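PDB 4AIP: Fe-regulated protein B from Neisseria meningitidis, which acts as a TonB-dependent iron transporter of the outer membrane, probably taking up iron-siderophore complexes. Local coordinates for residues S269-Q274 with Q308-L313; Y331-E336 with I359-A364. All coordinates share one frame; numbering follows the deposited sequence.

How the contacts relate
Contacts 1 and 2 lie side by side in the wall of the TonB-dependent transporter barrel, their centres about 9 Å apart. They follow one another along the chain: strands 264-276 and 302-318 form contact 1, then strands 325-339 and 355-371 form contact 2. Strands 302-318 and 325-339 are themselves neighbours, so the four run as a continuous antiparallel array, and the seam between the contacts is probably closed by backbone hydrogen bonds such as Ser309 O to Glu334 N at 2.8 Å. In both contacts one set of side chains reaches residues of the plug domain inside the barrel, while the opposite set faces outward, where contact 1 meets detergent and a second subunit.

Contact 1. Residues S269-Q274 with Q308-L313; sequences SHMKDQ and QSNTNL. With N8E (3,6,9,12,15-pentaoxatricosan-1-ol), chain F.
With chi1 at 178°, His270 carries its imidazole opposite its own backbone N, while chi1 of -46° puts OG1 of Thr311 opposite that residue's carbonyl carbon; ring and hydroxyl thereby meet across two antiparallel strands of the transmembrane beta-barrel. His270 ND1 and Thr311 OG1 are hydrogen-bonded at 2.8 Å, the hydroxyl lying at the ring edge near its plane. Either group could be the donor, and the two side chains add a polar link at a non-hydrogen-bonded pair, where the CA atoms of His270 and Thr311 come within 4.3 Å.

The other edge of the imidazole meets the detergent N8E: His270 CD2 lies 3.3 Å from N8E C05. Buried NE2 has no polar partner in the model and faces alkyl carbon. Lys272 adds its aliphatic part, with CE 3.8 Å from N8E C02, so a long flexible chain serves both hydrocarbon and a polar end led away from the facing strand. Val199 and Phe193 of the second subunit pack against His270 and Thr311 on this outward face.

Ser269, Met271 and Asp273 occupy the inward face, in hydrogen-bonded pairs with Asn312, Asn310 and Gln308. Asp273 OD2 accepts a bond from the plug backbone at Asp140 N, tying barrel to plug. Asn310 O is gripped twice, by Met271 N at 2.7 Å and by a water, also 2.7 Å away. Met271 touches Leu143 of the plug, and its chain bends at chi3 (74°) to bring CE within 3.6 Å of Asn310 CB.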
loop_
_atom_site.group_PDB
_atom_site.type_symbol
_atom_site.label_atom_id
_atom_site.label_comp_id
_atom_site.label_asym_id
_atom_site.label_seq_id
_atom_site.Cartn_x
_atom_site.Cartn_y
_atom_site.Cartn_z
ATOM N N SER B 269 -1.641 7.422 22.386
ATOM C CA SER B 269 -0.835 7.773 21.258
ATOM C C SER B 269 -0.362 6.499 20.547
ATOM O O SER B 269 0.049 5.558 21.246
ATOM C CB SER B 269 0.329 8.538 21.855
ATOM O OG SER B 269 1.390 8.703 20.959
ATOM N N HIS B 270 -0.439 6.415 19.211
ATOM C CA HIS B 270 0.291 5.349 18.533
ATOM C C HIS B 270 1.109 5.958 17.428
ATOM O O HIS B 270 0.554 6.740 16.640
ATOM C CB HIS B 270 -0.594 4.225 17.976
ATOM C CG HIS B 270 0.186 3.179 17.239
ATOM N ND1 HIS B 270 0.765 2.112 17.876
ATOM C CD2 HIS B 270 0.516 3.053 15.932
ATOM C CE1 HIS B 270 1.400 1.357 17.001
ATOM N NE2 HIS B 270 1.290 1.923 15.816
ATOM N N MET B 271 2.398 5.613 17.369
ATOM C CA MET B 271 3.233 6.121 16.330
ATOM C C MET B 271 3.869 5.002 15.540
ATOM O O MET B 271 4.228 3.963 16.103
ATOM C CB MET B 271 4.289 7.001 16.911
ATOM C CG MET B 271 5.510 6.926 16.099
ATOM S SD MET B 271 6.925 7.767 16.717
ATOM C CE MET B 271 7.516 6.797 18.043
ATOM N N LYS B 272 4.033 5.227 14.234
ATOM C CA LYS B 272 4.778 4.284 13.447
ATOM C C LYS B 272 5.686 5.062 12.513
ATOM O O LYS B 272 5.255 6.053 11.948
ATOM C CB LYS B 272 3.852 3.344 12.667
ATOM C CG LYS B 272 4.644 2.359 11.922
ATOM C CD LYS B 272 3.944 1.669 10.794
ATOM C CE LYS B 272 3.110 0.555 11.243
ATOM N NZ LYS B 272 3.348 -0.550 10.304
ATOM N N ASP B 273 6.915 4.546 12.322
ATOM C CA ASP B 273 7.951 5.165 11.505
ATOM C C ASP B 273 8.547 4.031 10.689
ATOM O O ASP B 273 9.122 3.082 11.255
ATOM C CB ASP B 273 9.043 5.631 12.484
ATOM C CG ASP B 273 9.815 6.884 12.002
ATOM O OD1 ASP B 273 10.308 6.895 10.852
ATOM O OD2 ASP B 273 9.979 7.819 12.813
ATOM N N GLN B 274 8.480 4.085 9.378
ATOM C CA GLN B 274 8.935 2.922 8.624
ATOM C C GLN B 274 9.805 3.255 7.394
ATOM O O GLN B 274 9.496 4.177 6.608
ATOM C CB GLN B 274 7.703 2.148 8.202
ATOM C CG GLN B 274 8.014 0.915 7.519
ATOM C CD GLN B 274 6.796 0.113 7.234
ATOM O OE1 GLN B 274 6.701 -1.037 7.666
ATOM N NE2 GLN B 274 5.841 0.696 6.537
ATOM N N GLN B 308 9.744 1.442 13.565
ATOM C CA GLN B 308 9.709 1.778 14.970
ATOM C C GLN B 308 8.302 2.218 15.280
ATOM O O GLN B 308 7.731 3.101 14.566
ATOM C CB GLN B 308 10.700 2.902 15.302
ATOM C CG GLN B 308 11.076 3.001 16.769
ATOM C CD GLN B 308 12.011 4.176 17.069
ATOM O OE1 GLN B 308 11.601 5.319 17.042
ATOM N NE2 GLN B 308 13.258 3.884 17.360
ATOM N N SER B 309 7.738 1.634 16.336
ATOM C CA SER B 309 6.361 1.876 16.654
ATOM C C SER B 309 6.290 2.016 18.125
ATOM O O SER B 309 6.972 1.330 18.908
ATOM C CB SER B 309 5.413 0.735 16.266
ATOM O OG SER B 309 5.824 0.034 15.128
ATOM N N ASN B 310 5.361 2.841 18.528
ATOM C CA ASN B 310 5.212 3.090 19.902
ATOM C C ASN B 310 3.749 3.346 20.168
ATOM O O ASN B 310 3.169 4.272 19.576
ATOM C CB ASN B 310 6.001 4.356 20.255
ATOM C CG ASN B 310 6.136 4.532 21.762
ATOM O OD1 ASN B 310 6.067 3.533 22.494
ATOM N ND2 ASN B 310 6.301 5.787 22.237
ATOM N N THR B 311 3.153 2.525 21.029
ATOM C CA THR B 311 1.897 2.933 21.663
ATOM C C THR B 311 2.201 3.395 23.085
ATOM O O THR B 311 2.889 2.692 23.826
ATOM C CB THR B 311 0.858 1.790 21.746
ATOM O OG1 THR B 311 0.771 1.087 20.505
ATOM C CG2 THR B 311 -0.466 2.336 22.037
ATOM N N ASN B 312 1.691 4.571 23.434
ATOM C CA ASN B 312 2.078 5.290 24.639
ATOM C C ASN B 312 0.863 5.814 25.355
ATOM O O ASN B 312 0.032 6.478 24.730
ATOM C CB ASN B 312 2.926 6.508 24.261
ATOM C CG ASN B 312 3.500 7.230 25.518
ATOM O OD1 ASN B 312 4.380 6.695 26.191
ATOM N ND2 ASN B 312 3.004 8.411 25.828
ATOM N N LEU B 313 0.762 5.546 26.661
ATOM C CA LEU B 313 -0.255 6.170 27.487
ATOM C C LEU B 313 0.436 7.146 28.417
ATOM O O LEU B 313 1.410 6.768 29.099
ATOM C CB LEU B 313 -0.971 5.150 28.328
ATOM C CG LEU B 313 -2.084 5.707 29.251
ATOM C CD1 LEU B 313 -3.257 6.315 28.495
ATOM C CD2 LEU B 313 -2.627 4.537 30.108
HETATM C C01 N8E F . -0.730 1.121 11.481
HETATM C C02 N8E F . -0.191 1.944 12.635
HETATM C C03 N8E F . -0.283 3.433 12.333
HETATM C C04 N8E F . -1.644 4.043 12.647
HETATM C C05 N8E F . -1.733 4.636 14.038
HETATM C C06 N8E F . -3.148 4.518 14.603
HETATM C C07 N8E F . -3.396 3.224 15.299
HETATM C C08 N8E F . -4.460 3.292 16.396
HETATM O O09 N8E F . -4.001 4.045 17.508
HETATM C C10 N8E F . -4.898 4.231 18.575
HETATM C C11 N8E F . -4.527 5.466 19.392
HETATM O O12 N8E F . -5.647 6.323 19.453
HETATM C C13 N8E F . -5.747 7.452 18.594
HETATM C C14 N8E F . -7.182 7.939 18.760
HETATM O O15 N8E F . -7.734 8.323 17.496
HETATM C C16 N8E F . -9.074 7.878 17.276
HETATM C C17 N8E F . -10.046 8.877 17.868
HETATM O O18 N8E F . -10.269 9.890 16.882
HETATM C C19 N8E F . -10.291 11.229 17.415
HETATM C C20 N8E F . -11.597 11.682 18.090
HETATM O O21 N8E F . -11.312 12.463 19.263
HETATM C C22 N8E F . -11.460 13.861 19.047
HETATM C C23 N8E F . -12.369 14.332 20.160
HETATM O O24 N8E F . -12.770 15.696 19.929
HETATM O O HOH W 1 2.990 6.759 20.578
#

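Contact 2. Residues Y331-E336 with I359-A364; sequences YVLEKE and ITTRGA
Ile359 and Lys335 start a ladder of paired backbone bonds between neighbouring antiparallel strands of the transporter's beta-barrel, whose segments run at 162° to each other. Lys335 N donates a hydrogen bond to Ile359 O at 2.7 Å, and the reverse bond closes the ring; their CB atoms sit alongside on the inward face, where branched Ile359 also covers Ile389 of the next strand.

Thr360 turns to the outer face beside Glu334. A bend at chi2 (-80°) brings the glutamate's carboxylate alongside the threonine, and OE1 and OE2 each lie 3.0 Å from Thr360 OG1. Either oxygen could take the single hydroxyl proton, and either bond would be weak; the hydroxyl also accepts a bond from Lys390.

Thr361 returns to the inward face, its CB 3.9 Å from Leu333 CB and its methyl CG2 3.9 Å from Tyr331 CE1, while the side chain also packs on Ser126 of the plug. Arg362, on the outer face again, runs alongside Val332, with Arg362 NH1 3.5 Å from Val332 CG2.

Gly363 leaves room for an aromatic. Tyr331, with chi1 at 62°, lays its ring across the glycine, the aromatic rescue of glycine known from beta-sheets. Gly363 CA sits over the face, 3.8 Å from the centroid of the Tyr331 ring, in a CH-pi contact.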
loop_
_atom_site.group_PDB
_atom_site.type_symbol
_atom_site.label_atom_id
_atom_site.label_comp_id
_atom_site.label_asym_id
_atom_site.label_seq_id
_atom_site.Cartn_x
_atom_site.Cartn_y
_atom_site.Cartn_z
ATOM N N TYR B 331 4.295 2.518 28.051
ATOM C CA TYR B 331 4.350 2.444 26.618
ATOM C C TYR B 331 4.783 1.074 26.216
ATOM O O TYR B 331 5.275 0.320 27.033
ATOM C CB TYR B 331 5.394 3.447 26.090
ATOM C CG TYR B 331 6.836 3.235 26.541
ATOM C CD1 TYR B 331 7.683 2.411 25.829
ATOM C CD2 TYR B 331 7.343 3.903 27.659
ATOM C CE1 TYR B 331 9.006 2.209 26.225
ATOM C CE2 TYR B 331 8.654 3.741 28.045
ATOM C CZ TYR B 331 9.469 2.888 27.327
ATOM O OH TYR B 331 10.751 2.747 27.710
ATOM N N VAL B 332 4.662 0.791 24.927
ATOM C CA VAL B 332 5.264 -0.407 24.317
ATOM C C VAL B 332 5.880 -0.013 22.983
ATOM O O VAL B 332 5.190 0.491 22.127
ATOM C CB VAL B 332 4.229 -1.561 24.155
ATOM C CG1 VAL B 332 2.985 -1.063 23.509
ATOM C CG2 VAL B 332 4.753 -2.710 23.373
ATOM N N LEU B 333 7.188 -0.233 22.844
ATOM C CA LEU B 333 7.972 0.214 21.729
ATOM C C LEU B 333 8.383 -1.049 21.022
ATOM O O LEU B 333 8.840 -2.027 21.679
ATOM C CB LEU B 333 9.216 0.885 22.273
ATOM C CG LEU B 333 9.897 2.073 21.635
ATOM C CD1 LEU B 333 11.134 2.349 22.456
ATOM C CD2 LEU B 333 10.264 1.815 20.200
ATOM N N GLU B 334 8.220 -1.028 19.701
ATOM C CA GLU B 334 8.574 -2.165 18.859
ATOM C C GLU B 334 9.548 -1.750 17.839
ATOM O O GLU B 334 9.346 -0.722 17.156
ATOM C CB GLU B 334 7.393 -2.685 18.075
ATOM C CG GLU B 334 6.338 -3.292 18.922
ATOM C CD GLU B 334 6.657 -4.762 19.377
ATOM O OE1 GLU B 334 7.543 -5.451 18.746
ATOM O OE2 GLU B 334 5.953 -5.202 20.347
ATOM N N LYS B 335 10.591 -2.557 17.714
ATOM C CA LYS B 335 11.537 -2.343 16.675
ATOM C C LYS B 335 11.596 -3.568 15.800
ATOM O O LYS B 335 11.818 -4.712 16.263
ATOM C CB LYS B 335 12.885 -2.012 17.219
ATOM C CG LYS B 335 13.458 -0.956 16.311
ATOM C CD LYS B 335 14.627 -0.176 16.859
ATOM C CE LYS B 335 14.845 -0.714 18.250
ATOM N NZ LYS B 335 15.170 0.098 19.402
ATOM N N GLU B 336 11.395 -3.346 14.520
ATOM C CA GLU B 336 11.388 -4.463 13.608
ATOM C C GLU B 336 12.293 -4.380 12.455
ATOM O O GLU B 336 12.528 -3.290 11.908
ATOM C CB GLU B 336 10.032 -4.651 13.038
ATOM C CG GLU B 336 9.324 -5.562 13.827
ATOM C CD GLU B 336 7.966 -5.877 13.244
ATOM O OE1 GLU B 336 7.912 -6.695 12.264
ATOM O OE2 GLU B 336 6.979 -5.315 13.794
ATOM N N ILE B 359 12.243 -6.475 18.325
ATOM C CA ILE B 359 12.625 -6.114 19.693
ATOM C C ILE B 359 11.465 -5.356 20.291
ATOM O O ILE B 359 11.032 -4.335 19.717
ATOM C CB ILE B 359 13.830 -5.212 19.759
ATOM C CG1 ILE B 359 14.964 -5.776 18.916
ATOM C CG2 ILE B 359 14.273 -5.041 21.227
ATOM C CD1 ILE B 359 16.081 -4.753 18.649
ATOM N N THR B 360 10.996 -5.838 21.447
ATOM C CA THR B 360 9.872 -5.225 22.129
ATOM C C THR B 360 10.347 -4.623 23.423
ATOM O O THR B 360 11.046 -5.312 24.201
ATOM C CB THR B 360 8.744 -6.281 22.454
ATOM O OG1 THR B 360 8.312 -6.912 21.243
ATOM C CG2 THR B 360 7.534 -5.610 23.172
ATOM N N THR B 361 9.936 -3.377 23.660
ATOM C CA THR B 361 10.312 -2.665 24.855
ATOM C C THR B 361 9.046 -2.176 25.577
ATOM O O THR B 361 8.274 -1.365 25.038
ATOM C CB THR B 361 11.289 -1.499 24.485
ATOM O OG1 THR B 361 12.488 -2.061 23.932
ATOM C CG2 THR B 361 11.629 -0.629 25.670
ATOM N N ARG B 362 8.866 -2.663 26.805
ATOM C CA ARG B 362 7.774 -2.225 27.657
ATOM C C ARG B 362 8.274 -1.353 28.740
ATOM O O ARG B 362 9.131 -1.724 29.504
ATOM C CB ARG B 362 7.067 -3.388 28.307
ATOM C CG ARG B 362 6.213 -4.216 27.316
ATOM C CD ARG B 362 5.592 -5.475 28.034
ATOM N NE ARG B 362 4.603 -6.250 27.262
ATOM C CZ ARG B 362 4.517 -6.271 25.933
ATOM N NH1 ARG B 362 5.289 -5.509 25.338
ATOM N NH2 ARG B 362 3.701 -6.960 25.176
ATOM N N GLY B 363 7.727 -0.184 28.876
ATOM C CA GLY B 363 8.257 0.634 29.915
ATOM C C GLY B 363 7.213 1.421 30.628
ATOM O O GLY B 363 6.083 1.605 30.117
ATOM N N ALA B 364 7.579 1.906 31.785
ATOM C CA ALA B 364 6.740 2.899 32.445
ATOM C C ALA B 364 7.600 3.807 33.276
ATOM O O ALA B 364 8.622 3.378 33.851
ATOM C CB ALA B 364 5.726 2.186 33.389
#